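Local coordinates for protein DNA ligase (PDB 3QWU) that binds adenosine and calcium and, as a putative ATP-dependent DNA ligase, probably joins nucleic acid ends through an adenylated intermediate, at residues 55-60 with 227-232; 108-113 with 309-314; 7-12 with 34-39. One frame throughout, in Å; residues are numbered along the deposited sequence.

Interaction 1. Residues 55-60 with 227-232; sequences PHIGRI and RAKYIT. With ADN (adenosine), chain C.
Ile57 meets the 227-231 strand with its CG2 methyl, which lies 3.6 Å from the CA of Ala228 and also rests near the CB of Arg227. Its other branch turns to the ligand: CG1 stands anti to the carbonyl carbon, and this sends CD1 to 3.9 Å from C2 of the adenosine. Gly58 O takes the N-H of Lys229 at 2.8 Å (155°). The short strand axes run at 52° to each other, and the firm parallel pairing centres on Arg59 and Lys229, whose side chains share a sheet face. The lysine CG sits between its backbone N and carbonyl carbon (chi1 61°), and bends further out carry NZ over one face of the guanidinium. These two cations, both donors, come close without a bond; the 2.9 Å from Lys229 NZ to Arg59 CZ is doubtful in detail. At the guanidinium's edge, Ile231 CG1 lies 3.7 Å from Arg59 NE. A leucine in place of Arg59 would probably leave Ile231 CG1 without that edge to lie against and take one positive charge from the group near Lys229. Ile60 N bonds to Lys229 O in a longer bond, 3.2 Å. Ile60 O lies at the edge of the Tyr230 ring, near its plane, 3.2 Å from CD2, and accepts from a water that in turn takes the N-H of Ile231. Beyond Arg59 and Ile60 the sheet continues into a strand of the second subunit. Lys229 CE is 3.7 Å from the adenosine O5', the atom that would carry the phosphates in ATP. Lys80, in the KxDG motif of nucleotidyltransferases, is probably the residue that takes AMP; with Lys219 also bonded to the nucleoside, the arrangement is consistent with an adenylation pocket.

Interaction 2. Residues 108-113 with 309-314; sequences TTDRLP and KFRKKE
Asp110 OD2 is gripped by two donors: the N-H of Lys312 reaches it at 2.9 Å, and Asn315, in the first turn of the following helix, adds its amide ND2. The twin oxygen, OD1, receives the N-H of Arg311 at 2.9 Å in a nearly straight bond (168°). Each carboxylate oxygen uses its syn lone pair for its backbone partner, and the group therefore sits as a fork astride two successive amides. The torsion about CA and CB places it there, with CG anti to the backbone N (chi1 175°), which turns the carboxylate toward the two backbone N-H groups. Around the fork, Arg311 CG lies 3.4 Å from OD1, and the Phe310 ring presents its edge to OD2 before turning into the core formed with Ala316, Leu319 and Leu346. The contact links helix 106-115 of the RNA ligase-like part to the bend where strand 303-310 of the OB-clan C-terminal region gives way to helix 313-325. Lying at the N-terminal end of that helix, the carboxylate would probably be favoured in its charged form. One residue on, Arg111 coils at its first three side-chain torsions and folds over the end of the strand: CD comes to 3.3 Å of Lys309 O, while NH2 gives that oxygen a hydrogen bond of 3.1 Å from 45° above the carbonyl plane. Salt bridges with Asp151 at NH1 and Asp114 at NE hold the rest of this buried guanidinium, and Asp151 also touches the Lys309 side chain. Out at the solvent margin, Arg311 bends back across Pro113, whose CB meets NH2 at the guanidinium's edge, 3.4 Å away.

Interaction 3. Residues 7-12 with 34-39; sequences PELVKE and DDYKDI
Leu9 and Tyr36 make the close part of this contact. The two side chains slide past each other in opposite directions, and the CD2 methyl of Leu9 rests 3.7 Å from Tyr36 CD1, on the flank of the ring that also brings CE1 near. The backbone of the helix joins in, Leu9 O lying in the ring plane at the edge, 3.7 Å from CE1. With CG anti to its backbone N (chi1 -172°), Tyr36 extends its ring across the helix, toward Glu12. The same CD2 methyl touches the buried Ile39 at CG1, 4.3 Å away, where Phe32 and Trp52 continue the apolar packing. At the exposed rim, Glu12 makes a short CH2-to-hydroxyl approach, CG lying 3.1 Å from Tyr36 OH while the carboxylate turns away. Lys37 is the loose part, its CB 4.4 Å from Leu9 CD2 before its chain leads off. No hydrogen bond crosses between residues 7-12 and 34-39. The loop instead fastens itself: Tyr36 and Ile39 exchange backbone bonds, Ile39 N to Tyr36 O at 2.9 Å and Tyr36 N to Ile39 O in return, around a type I' turn, the geometry familiar from tight two-residue beta hairpins.

Overall arrangement
Along the chain interaction 3 closes first; the segments of interactions 1 and 2 then alternate, so the chain passes 55-60, 108-113, 227-232 and 309-314 in turn. Interactions 1 and 3 have centres 25 Å apart yet touch, through a probable hydrogen bond from His56 NE2 to Asp35 OD2 at 3.2 Å, which ties the N-terminal region to the approach to strand 58-60, outermost of its sheet within the chain. Interaction 2 stands apart, its centre 31 Å from that of interaction 1 on the opposite side of the chain's centre, and 32 Å from that of interaction 3. Interaction 1 thus belongs to the adenosine pocket; interaction 2 joins the RNA ligase-like part to the C-terminal region, whereas interaction 3 packs the N-terminal helix on a nearby loop.

Interaction 1. Residues 55-60 with 227-232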
# COMPACT_ATOMS: atom_id res chain seq x y z
N PRO A 55 -24.82 -5.05 6.95
CA PRO A 55 -23.94 -6.09 6.45
C PRO A 55 -23.09 -5.61 5.25
O PRO A 55 -23.46 -4.65 4.57
CB PRO A 55 -24.93 -7.20 6.06
CG PRO A 55 -26.12 -6.48 5.63
CD PRO A 55 -26.20 -5.22 6.47
N HIS A 56 -21.95 -6.26 5.04
CA HIS A 56 -20.96 -5.88 4.03
C HIS A 56 -21.54 -6.09 2.64
O HIS A 56 -22.08 -7.15 2.36
CB HIS A 56 -19.65 -6.68 4.22
CG HIS A 56 -18.90 -6.36 5.49
ND1 HIS A 56 -18.36 -5.11 5.74
CD2 HIS A 56 -18.63 -7.12 6.59
CE1 HIS A 56 -17.79 -5.11 6.94
NE2 HIS A 56 -17.94 -6.31 7.47
N ILE A 57 -21.44 -5.09 1.77
CA ILE A 57 -21.77 -5.31 0.35
C ILE A 57 -20.49 -5.59 -0.46
O ILE A 57 -19.55 -4.83 -0.44
CB ILE A 57 -22.46 -4.07 -0.26
CG1 ILE A 57 -23.55 -3.57 0.69
CG2 ILE A 57 -22.93 -4.37 -1.69
CD1 ILE A 57 -24.49 -2.49 0.11
N GLY A 58 -20.45 -6.68 -1.19
CA GLY A 58 -19.34 -6.94 -2.09
C GLY A 58 -19.30 -6.00 -3.30
O GLY A 58 -20.30 -5.36 -3.68
N ARG A 59 -18.12 -5.94 -3.89
CA ARG A 59 -17.80 -5.07 -4.98
C ARG A 59 -17.54 -5.96 -6.17
O ARG A 59 -16.79 -6.91 -6.05
CB ARG A 59 -16.52 -4.30 -4.61
CG ARG A 59 -16.38 -2.87 -5.20
CD ARG A 59 -15.26 -2.00 -4.55
NE ARG A 59 -15.71 -0.93 -3.61
CZ ARG A 59 -15.46 -0.93 -2.28
NH1 ARG A 59 -15.89 0.08 -1.53
NH2 ARG A 59 -14.80 -1.94 -1.66
N ILE A 60 -18.17 -5.69 -7.30
CA ILE A 60 -17.72 -6.24 -8.57
C ILE A 60 -16.83 -5.22 -9.27
O ILE A 60 -17.05 -3.97 -9.18
CB ILE A 60 -18.85 -6.66 -9.57
CG1 ILE A 60 -19.94 -5.60 -9.71
CG2 ILE A 60 -19.46 -7.94 -9.15
CD1 ILE A 60 -21.14 -6.01 -10.64
N ARG A 227 -26.88 -8.45 -2.75
CA ARG A 227 -26.43 -7.11 -3.10
C ARG A 227 -25.02 -7.10 -3.65
O ARG A 227 -24.20 -7.97 -3.33
CB ARG A 227 -26.45 -6.23 -1.86
CG ARG A 227 -27.80 -5.80 -1.45
CD ARG A 227 -28.26 -6.40 -0.13
NE ARG A 227 -29.66 -6.06 -0.05
CZ ARG A 227 -30.13 -4.85 0.28
NH1 ARG A 227 -29.31 -3.87 0.69
NH2 ARG A 227 -31.44 -4.64 0.24
N ALA A 228 -24.74 -6.07 -4.45
CA ALA A 228 -23.39 -5.82 -5.00
C ALA A 228 -23.25 -4.38 -5.41
O ALA A 228 -24.19 -3.77 -5.84
CB ALA A 228 -23.10 -6.72 -6.17
N LYS A 229 -22.06 -3.82 -5.28
CA LYS A 229 -21.85 -2.41 -5.60
C LYS A 229 -20.75 -2.23 -6.65
O LYS A 229 -19.82 -3.05 -6.76
CB LYS A 229 -21.52 -1.60 -4.35
CG LYS A 229 -20.23 -2.03 -3.62
CD LYS A 229 -19.93 -1.03 -2.45
CE LYS A 229 -19.34 -1.70 -1.21
NZ LYS A 229 -17.91 -2.12 -1.28
N TYR A 230 -20.87 -1.16 -7.41
CA TYR A 230 -19.88 -0.83 -8.41
C TYR A 230 -19.64 0.68 -8.35
O TYR A 230 -20.60 1.46 -8.23
CB TYR A 230 -20.38 -1.28 -9.78
CG TYR A 230 -19.45 -0.94 -10.88
CD1 TYR A 230 -19.60 0.24 -11.61
CD2 TYR A 230 -18.39 -1.81 -11.20
CE1 TYR A 230 -18.70 0.55 -12.67
CE2 TYR A 230 -17.49 -1.53 -12.23
CZ TYR A 230 -17.63 -0.34 -12.96
OH TYR A 230 -16.70 -0.07 -13.96
N ILE A 231 -18.34 1.06 -8.41
CA ILE A 231 -17.87 2.45 -8.19
C ILE A 231 -17.37 3.06 -9.52
O ILE A 231 -16.78 2.38 -10.37
CB ILE A 231 -16.74 2.46 -7.12
CG1 ILE A 231 -17.17 1.53 -5.93
CG2 ILE A 231 -16.37 3.89 -6.59
CD1 ILE A 231 -18.25 2.02 -4.84
N THR A 232 -17.63 4.34 -9.72
CA THR A 232 -17.14 5.03 -10.90
C THR A 232 -15.63 5.27 -10.78
O THR A 232 -15.07 5.28 -9.68
CB THR A 232 -17.84 6.37 -11.08
OG1 THR A 232 -17.61 7.20 -9.92
CG2 THR A 232 -19.38 6.15 -11.33
O5' ADN C . -21.01 -0.74 1.95
C5' ADN C . -21.67 0.15 1.06
C4' ADN C . -22.01 1.45 1.79
O4' ADN C . -22.50 2.47 0.87
C3' ADN C . -23.13 1.21 2.80
O3' ADN C . -22.69 0.83 4.10
C2' ADN C . -23.89 2.53 2.81
O2' ADN C . -23.54 3.32 3.93
C1' ADN C . -23.52 3.26 1.52
N9 ADN C . -24.63 3.43 0.58
C8 ADN C . -24.84 4.56 -0.14
N7 ADN C . -25.93 4.46 -0.94
C5 ADN C . -26.41 3.21 -0.74
C6 ADN C . -27.52 2.43 -1.30
N6 ADN C . -28.31 3.05 -2.22
N1 ADN C . -27.74 1.17 -0.82
C2 ADN C . -26.91 0.61 0.10
N3 ADN C . -25.83 1.27 0.63
C4 ADN C . -25.56 2.54 0.27
O HOH W 1 -16.48 -1.47 -8.08

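Interaction 2. Residues 108-113 with 309-314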
# COMPACT_ATOMS: atom_id res chain seq x y z
N THR A 108 -25.46 13.04 14.23
CA THR A 108 -26.63 12.51 13.50
C THR A 108 -27.86 12.46 14.40
O THR A 108 -28.94 12.86 13.98
CB THR A 108 -26.38 11.08 12.90
OG1 THR A 108 -25.07 11.01 12.33
CG2 THR A 108 -27.52 10.67 11.86
N THR A 109 -27.73 11.99 15.63
CA THR A 109 -28.86 11.98 16.58
C THR A 109 -29.39 13.39 16.91
O THR A 109 -30.59 13.58 16.99
CB THR A 109 -28.50 11.31 17.93
OG1 THR A 109 -28.06 10.00 17.67
CG2 THR A 109 -29.73 11.29 18.88
N ASP A 110 -28.50 14.36 17.13
CA ASP A 110 -28.90 15.76 17.35
C ASP A 110 -29.69 16.32 16.16
O ASP A 110 -30.67 17.04 16.30
CB ASP A 110 -27.62 16.59 17.54
CG ASP A 110 -27.89 18.08 17.67
OD1 ASP A 110 -28.28 18.69 16.66
OD2 ASP A 110 -27.69 18.65 18.76
N ARG A 111 -29.27 15.99 14.97
CA ARG A 111 -29.87 16.60 13.80
C ARG A 111 -31.03 15.83 13.14
O ARG A 111 -31.58 16.32 12.17
CB ARG A 111 -28.79 16.88 12.78
CG ARG A 111 -27.70 17.82 13.26
CD ARG A 111 -28.22 19.21 13.53
NE ARG A 111 -28.92 19.73 12.35
CZ ARG A 111 -28.32 20.24 11.29
NH1 ARG A 111 -29.04 20.64 10.28
NH2 ARG A 111 -27.00 20.33 11.23
N LEU A 112 -31.44 14.67 13.69
CA LEU A 112 -32.58 13.90 13.16
C LEU A 112 -33.80 14.74 12.79
O LEU A 112 -34.36 14.59 11.70
CB LEU A 112 -32.97 12.80 14.15
CG LEU A 112 -32.02 11.60 14.22
CD1 LEU A 112 -32.57 10.46 15.16
CD2 LEU A 112 -31.72 11.05 12.83
N PRO A 113 -34.22 15.66 13.66
CA PRO A 113 -35.42 16.46 13.33
C PRO A 113 -35.29 17.40 12.13
O PRO A 113 -36.25 17.67 11.43
CB PRO A 113 -35.69 17.24 14.63
CG PRO A 113 -34.98 16.39 15.75
CD PRO A 113 -33.75 15.89 15.04
N LYS A 309 -22.91 21.61 12.27
CA LYS A 309 -23.90 22.40 13.07
C LYS A 309 -24.70 21.55 14.05
O LYS A 309 -25.16 20.48 13.69
CB LYS A 309 -24.96 22.92 12.12
CG LYS A 309 -24.94 24.33 11.82
CD LYS A 309 -25.83 24.56 10.58
CE LYS A 309 -27.28 24.83 10.94
NZ LYS A 309 -28.19 25.07 9.78
N PHE A 310 -24.94 22.05 15.25
CA PHE A 310 -25.76 21.31 16.20
C PHE A 310 -26.86 22.16 16.77
O PHE A 310 -26.69 23.35 16.91
CB PHE A 310 -24.98 20.79 17.39
CG PHE A 310 -23.85 19.92 17.05
CD1 PHE A 310 -22.73 20.44 16.43
CD2 PHE A 310 -23.86 18.58 17.42
CE1 PHE A 310 -21.64 19.62 16.13
CE2 PHE A 310 -22.77 17.76 17.16
CZ PHE A 310 -21.66 18.26 16.50
N ARG A 311 -27.97 21.52 17.12
CA ARG A 311 -29.04 22.12 17.92
C ARG A 311 -28.62 22.25 19.39
O ARG A 311 -28.96 23.24 20.04
CB ARG A 311 -30.32 21.29 17.79
CG ARG A 311 -30.69 21.06 16.32
CD ARG A 311 -32.07 20.53 16.13
NE ARG A 311 -33.05 21.61 16.19
CZ ARG A 311 -34.37 21.44 16.10
NH1 ARG A 311 -35.16 22.50 16.17
NH2 ARG A 311 -34.89 20.22 15.94
N LYS A 312 -27.82 21.29 19.87
CA LYS A 312 -27.36 21.31 21.24
C LYS A 312 -25.84 21.37 21.33
O LYS A 312 -25.14 20.56 20.70
CB LYS A 312 -27.79 20.04 21.94
CG LYS A 312 -29.26 19.86 22.13
CD LYS A 312 -29.52 18.99 23.39
CE LYS A 312 -31.02 18.66 23.61
NZ LYS A 312 -31.18 17.80 24.83
N LYS A 313 -25.33 22.28 22.15
CA LYS A 313 -23.91 22.32 22.53
C LYS A 313 -23.37 21.04 23.16
O LYS A 313 -22.33 20.56 22.77
CB LYS A 313 -23.63 23.47 23.50
CG LYS A 313 -22.19 23.95 23.46
CD LYS A 313 -21.82 24.70 24.73
CE LYS A 313 -20.35 25.10 24.73
NZ LYS A 313 -19.92 25.60 26.09
N GLU A 314 -24.05 20.47 24.13
CA GLU A 314 -23.56 19.23 24.72
C GLU A 314 -23.23 18.17 23.62
O GLU A 314 -22.27 17.42 23.76
CB GLU A 314 -24.56 18.68 25.76
CG GLU A 314 -25.76 17.89 25.15
CD GLU A 314 -27.00 17.84 26.07
OE1 GLU A 314 -27.63 18.91 26.27
OE2 GLU A 314 -27.36 16.73 26.57

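Interaction 3. Residues 7-12 with 34-39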
# COMPACT_ATOMS: atom_id res chain seq x y z
N PRO A 7 -26.20 -15.92 24.82
CA PRO A 7 -25.34 -15.47 25.94
C PRO A 7 -23.84 -15.83 25.94
O PRO A 7 -23.05 -15.04 26.47
CB PRO A 7 -26.01 -16.11 27.16
CG PRO A 7 -27.45 -16.18 26.78
CD PRO A 7 -27.50 -16.43 25.30
N GLU A 8 -23.43 -16.98 25.42
CA GLU A 8 -22.01 -17.38 25.52
C GLU A 8 -21.23 -17.01 24.29
O GLU A 8 -20.00 -17.07 24.29
CB GLU A 8 -21.82 -18.88 25.77
CG GLU A 8 -22.44 -19.36 27.05
CD GLU A 8 -23.91 -19.65 26.90
OE1 GLU A 8 -24.45 -19.44 25.80
OE2 GLU A 8 -24.54 -20.09 27.89
N LEU A 9 -21.95 -16.65 23.22
CA LEU A 9 -21.31 -16.03 22.08
C LEU A 9 -20.87 -14.63 22.53
O LEU A 9 -19.72 -14.24 22.31
CB LEU A 9 -22.24 -16.02 20.85
CG LEU A 9 -21.54 -16.14 19.49
CD1 LEU A 9 -22.40 -16.87 18.43
CD2 LEU A 9 -21.13 -14.77 18.99
N VAL A 10 -21.76 -13.92 23.22
CA VAL A 10 -21.45 -12.58 23.74
C VAL A 10 -20.38 -12.61 24.84
O VAL A 10 -19.48 -11.77 24.87
CB VAL A 10 -22.74 -11.86 24.26
CG1 VAL A 10 -22.40 -10.52 24.93
CG2 VAL A 10 -23.74 -11.63 23.11
N LYS A 11 -20.46 -13.60 25.72
CA LYS A 11 -19.45 -13.80 26.77
C LYS A 11 -18.03 -13.98 26.19
O LYS A 11 -17.07 -13.41 26.71
CB LYS A 11 -19.84 -14.99 27.64
CG LYS A 11 -18.96 -15.20 28.89
CD LYS A 11 -19.45 -16.39 29.71
CE LYS A 11 -19.25 -16.19 31.21
NZ LYS A 11 -20.05 -17.17 31.98
N GLU A 12 -17.90 -14.76 25.11
CA GLU A 12 -16.59 -15.03 24.52
C GLU A 12 -16.06 -13.79 23.82
O GLU A 12 -14.86 -13.53 23.86
CB GLU A 12 -16.62 -16.22 23.54
CG GLU A 12 -15.21 -16.73 23.07
CD GLU A 12 -14.51 -17.70 24.05
OE1 GLU A 12 -15.01 -18.83 24.28
OE2 GLU A 12 -13.43 -17.35 24.58
N ASP A 34 -15.99 -5.50 16.02
CA ASP A 34 -15.60 -6.21 14.79
C ASP A 34 -16.61 -7.28 14.48
O ASP A 34 -17.44 -7.63 15.33
CB ASP A 34 -14.25 -6.92 14.99
CG ASP A 34 -13.06 -6.02 14.68
OD1 ASP A 34 -13.15 -5.14 13.78
OD2 ASP A 34 -12.02 -6.22 15.36
N ASP A 35 -16.51 -7.83 13.27
CA ASP A 35 -17.18 -9.07 12.92
C ASP A 35 -16.77 -10.13 13.91
O ASP A 35 -15.62 -10.18 14.36
CB ASP A 35 -16.81 -9.53 11.52
CG ASP A 35 -17.30 -8.59 10.44
OD1 ASP A 35 -18.29 -7.88 10.64
OD2 ASP A 35 -16.66 -8.55 9.37
N TYR A 36 -17.72 -10.97 14.28
CA TYR A 36 -17.44 -12.12 15.13
C TYR A 36 -18.47 -13.22 14.84
O TYR A 36 -19.68 -13.03 15.06
CB TYR A 36 -17.44 -11.71 16.61
CG TYR A 36 -16.97 -12.81 17.56
CD1 TYR A 36 -17.77 -13.22 18.63
CD2 TYR A 36 -15.72 -13.44 17.39
CE1 TYR A 36 -17.34 -14.23 19.50
CE2 TYR A 36 -15.29 -14.45 18.26
CZ TYR A 36 -16.10 -14.84 19.31
OH TYR A 36 -15.70 -15.84 20.19
N LYS A 37 -17.97 -14.36 14.35
CA LYS A 37 -18.80 -15.54 14.12
C LYS A 37 -20.12 -15.17 13.42
O LYS A 37 -21.23 -15.46 13.93
CB LYS A 37 -19.05 -16.28 15.46
CG LYS A 37 -18.17 -17.53 15.69
CD LYS A 37 -18.94 -18.66 16.43
CE LYS A 37 -18.70 -20.05 15.80
NZ LYS A 37 -19.10 -20.11 14.35
N ASP A 38 -19.97 -14.48 12.28
CA ASP A 38 -21.09 -14.06 11.39
C ASP A 38 -21.97 -12.90 11.90
O ASP A 38 -22.82 -12.43 11.14
CB ASP A 38 -22.01 -15.25 11.01
CG ASP A 38 -21.22 -16.51 10.65
OD1 ASP A 38 -21.66 -17.61 11.04
OD2 ASP A 38 -20.17 -16.40 9.99
N ILE A 39 -21.78 -12.46 13.15
CA ILE A 39 -22.44 -11.24 13.66
C ILE A 39 -21.74 -10.04 13.07
O ILE A 39 -20.60 -9.76 13.41
CB ILE A 39 -22.36 -11.10 15.20
CG1 ILE A 39 -22.95 -12.33 15.92
CG2 ILE A 39 -23.04 -9.79 15.68
CD1 ILE A 39 -24.27 -12.76 15.40